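Local coordinates for long form salivary protein D7L1 (Aedes aegypti, PDB 3DXL) that binds and sequesters host biogenic amines and leukotrienes in two separate pockets, modulating the blood feeding of female mosquitoes, at residues M17-E22 with V211-K216. Sequence-based numbering, arbitrary orientation.
Sequences MEDNLE and VKRDFK
Arg-213 reaches across from helix 208-217 to Glu-18 and Asp-19 on helix 6-20, and its guanidinium makes every direct bond between the two segments. The backbones stay well apart, the nearest CA atoms, those of Asp-19 and Arg-213, being 11.2 Å from each other. With CG anti to the backbone N (chi1 -173°) and the chain extended as far as NE, the arginine carries its guanidinium most of the way across that gap, and the Glu-18 and Asp-19 carboxylates reach out to meet it.

Two salt bridges carry the charge pairing. Arg-213 NH2 and NH1 both converge on Glu-18 OE2, at 3.1 and 3.2 Å, and approach it from one face of the carboxylate, whose plane is turned 60° from the guanidinium. Asp-19 OD1 takes a shorter bond from Arg-213 NH2, 2.8 Å, on its syn side but tilted 27° out of the carboxylate plane. Both acceptors lie close to the guanidinium plane, so the arginine is met at its edge.

One water extends the network: it donates to Asp-19 OD2 (2.7 Å) and accepts from Arg-213 NE (2.9 Å), thereby engaging the third guanidinium nitrogen.

This surface salt-bridge network, away from the annotated ligand sites, links the two PBP/GOBP-family regions of the all-helical, two-domain long-form D7 fold.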
loop_
_atom_site.group_PDB
_atom_site.type_symbol
_atom_site.label_atom_id
_atom_site.label_comp_id
_atom_site.label_asym_id
_atom_site.label_seq_id
_atom_site.Cartn_x
_atom_site.Cartn_y
_atom_site.Cartn_z
ATOM N N MET A 17 5.822 2.290 -9.055
ATOM C CA MET A 17 6.639 3.346 -9.640
ATOM C C MET A 17 7.894 3.589 -8.810
ATOM O O MET A 17 8.986 3.720 -9.362
ATOM C CB MET A 17 5.846 4.635 -9.822
ATOM C CG MET A 17 4.855 4.535 -10.960
ATOM S SD MET A 17 4.138 6.109 -11.420
ATOM C CE MET A 17 2.989 6.320 -10.058
ATOM N N GLU A 18 7.751 3.617 -7.479
ATOM C CA GLU A 18 8.909 3.819 -6.603
ATOM C C GLU A 18 9.985 2.765 -6.865
ATOM O O GLU A 18 11.177 3.079 -6.920
ATOM C CB GLU A 18 8.476 3.822 -5.136
ATOM C CG GLU A 18 9.599 4.246 -4.186
ATOM C CD GLU A 18 9.143 4.398 -2.753
ATOM O OE1 GLU A 18 8.052 4.943 -2.513
ATOM O OE2 GLU A 18 9.899 4.000 -1.850
ATOM N N ASP A 19 9.550 1.524 -7.061
ATOM C CA ASP A 19 10.484 0.423 -7.242
ATOM C C ASP A 19 11.080 0.304 -8.648
ATOM O O ASP A 19 12.082 -0.393 -8.834
ATOM C CB ASP A 19 9.817 -0.895 -6.854
ATOM C CG ASP A 19 9.666 -1.055 -5.355
ATOM O OD1 ASP A 19 10.301 -0.297 -4.587
ATOM O OD2 ASP A 19 8.911 -1.956 -4.955
ATOM N N ASN A 20 10.461 0.952 -9.639
ATOM C CA ASN A 20 10.836 0.707 -11.031
ATOM C C ASN A 20 11.241 1.912 -11.856
ATOM O O ASN A 20 11.851 1.751 -12.914
ATOM C CB ASN A 20 9.750 -0.110 -11.729
ATOM C CG ASN A 20 9.649 -1.503 -11.169
ATOM O OD1 ASN A 20 10.521 -2.343 -11.410
ATOM N ND2 ASN A 20 8.609 -1.753 -10.386
ATOM N N LEU A 21 10.925 3.121 -11.409
ATOM C CA LEU A 21 11.391 4.298 -12.132
ATOM C C LEU A 21 12.910 4.280 -12.219
ATOM O O LEU A 21 13.585 3.891 -11.270
ATOM C CB LEU A 21 10.958 5.577 -11.418
ATOM C CG LEU A 21 9.513 6.031 -11.603
ATOM C CD1 LEU A 21 9.186 7.114 -10.595
ATOM C CD2 LEU A 21 9.281 6.538 -13.014
ATOM N N GLU A 22 13.459 4.713 -13.348
ATOM C CA GLU A 22 14.900 4.871 -13.471
ATOM C C GLU A 22 15.366 6.012 -12.584
ATOM O O GLU A 22 14.573 6.871 -12.188
ATOM C CB GLU A 22 15.286 5.133 -14.926
ATOM C CG GLU A 22 15.118 3.917 -15.816
ATOM C CD GLU A 22 15.694 4.102 -17.199
ATOM O OE1 GLU A 22 16.136 5.215 -17.544
ATOM O OE2 GLU A 22 15.701 3.107 -17.942
ATOM N N VAL A 211 8.394 -4.756 6.576
ATOM C CA VAL A 211 9.047 -4.183 7.762
ATOM C C VAL A 211 10.517 -3.918 7.445
ATOM O O VAL A 211 11.065 -2.861 7.760
ATOM C CB VAL A 211 8.928 -5.084 9.002
ATOM C CG1 VAL A 211 9.375 -4.322 10.231
ATOM C CG2 VAL A 211 7.504 -5.555 9.188
ATOM N N LYS A 212 11.145 -4.880 6.774
ATOM C CA LYS A 212 12.542 -4.739 6.379
ATOM C C LYS A 212 12.761 -3.545 5.463
ATOM O O LYS A 212 13.750 -2.834 5.589
ATOM C CB LYS A 212 13.056 -6.008 5.699
ATOM C CG LYS A 212 13.266 -7.166 6.665
ATOM C CD LYS A 212 13.527 -8.479 5.929
ATOM C CE LYS A 212 14.804 -8.415 5.115
ATOM N NZ LYS A 212 15.084 -9.713 4.427
ATOM N N ARG A 213 11.829 -3.341 4.525
ATOM C CA ARG A 213 11.887 -2.234 3.593
ATOM C C ARG A 213 12.028 -0.918 4.358
ATOM O O ARG A 213 12.840 -0.073 4.015
ATOM C CB ARG A 213 10.618 -2.223 2.730
ATOM C CG ARG A 213 10.617 -1.212 1.602
ATOM C CD ARG A 213 9.299 -1.246 0.832
ATOM N NE ARG A 213 9.479 -0.736 -0.533
ATOM C CZ ARG A 213 9.454 0.549 -0.870
ATOM N NH1 ARG A 213 9.223 1.481 0.048
ATOM N NH2 ARG A 213 9.642 0.914 -2.130
ATOM N N ASP A 214 11.211 -0.758 5.394
ATOM C CA ASP A 214 11.227 0.473 6.181
ATOM C C ASP A 214 12.486 0.644 7.041
ATOM O O ASP A 214 12.957 1.760 7.224
ATOM C CB ASP A 214 9.966 0.581 7.027
ATOM C CG ASP A 214 8.750 0.985 6.206
ATOM O OD1 ASP A 214 8.909 1.392 5.025
ATOM O OD2 ASP A 214 7.630 0.897 6.754
ATOM N N PHE A 215 13.048 -0.464 7.528
ATOM C CA PHE A 215 14.356 -0.406 8.196
ATOM C C PHE A 215 15.454 0.054 7.244
ATOM O O PHE A 215 16.272 0.918 7.586
ATOM C CB PHE A 215 14.744 -1.758 8.798
ATOM C CG PHE A 215 14.310 -1.944 10.232
ATOM C CD1 PHE A 215 12.981 -1.775 10.598
ATOM C CD2 PHE A 215 15.227 -2.340 11.201
ATOM C CE1 PHE A 215 12.576 -1.962 11.915
ATOM C CE2 PHE A 215 14.827 -2.529 12.525
ATOM C CZ PHE A 215 13.499 -2.349 12.872
ATOM N N LYS A 216 15.463 -0.505 6.030
ATOM C CA LYS A 216 16.494 -0.142 5.077
ATOM C C LYS A 216 16.404 1.328 4.690
ATOM O O LYS A 216 17.424 1.989 4.498
ATOM C CB LYS A 216 16.454 -1.055 3.853
ATOM C CG LYS A 216 16.870 -2.479 4.181
ATOM C CD LYS A 216 16.866 -3.392 2.974
ATOM C CE LYS A 216 17.259 -4.811 3.379
ATOM N NZ LYS A 216 17.054 -5.786 2.270
HETATM O O HOH W 1 9.703 -2.803 -2.534
#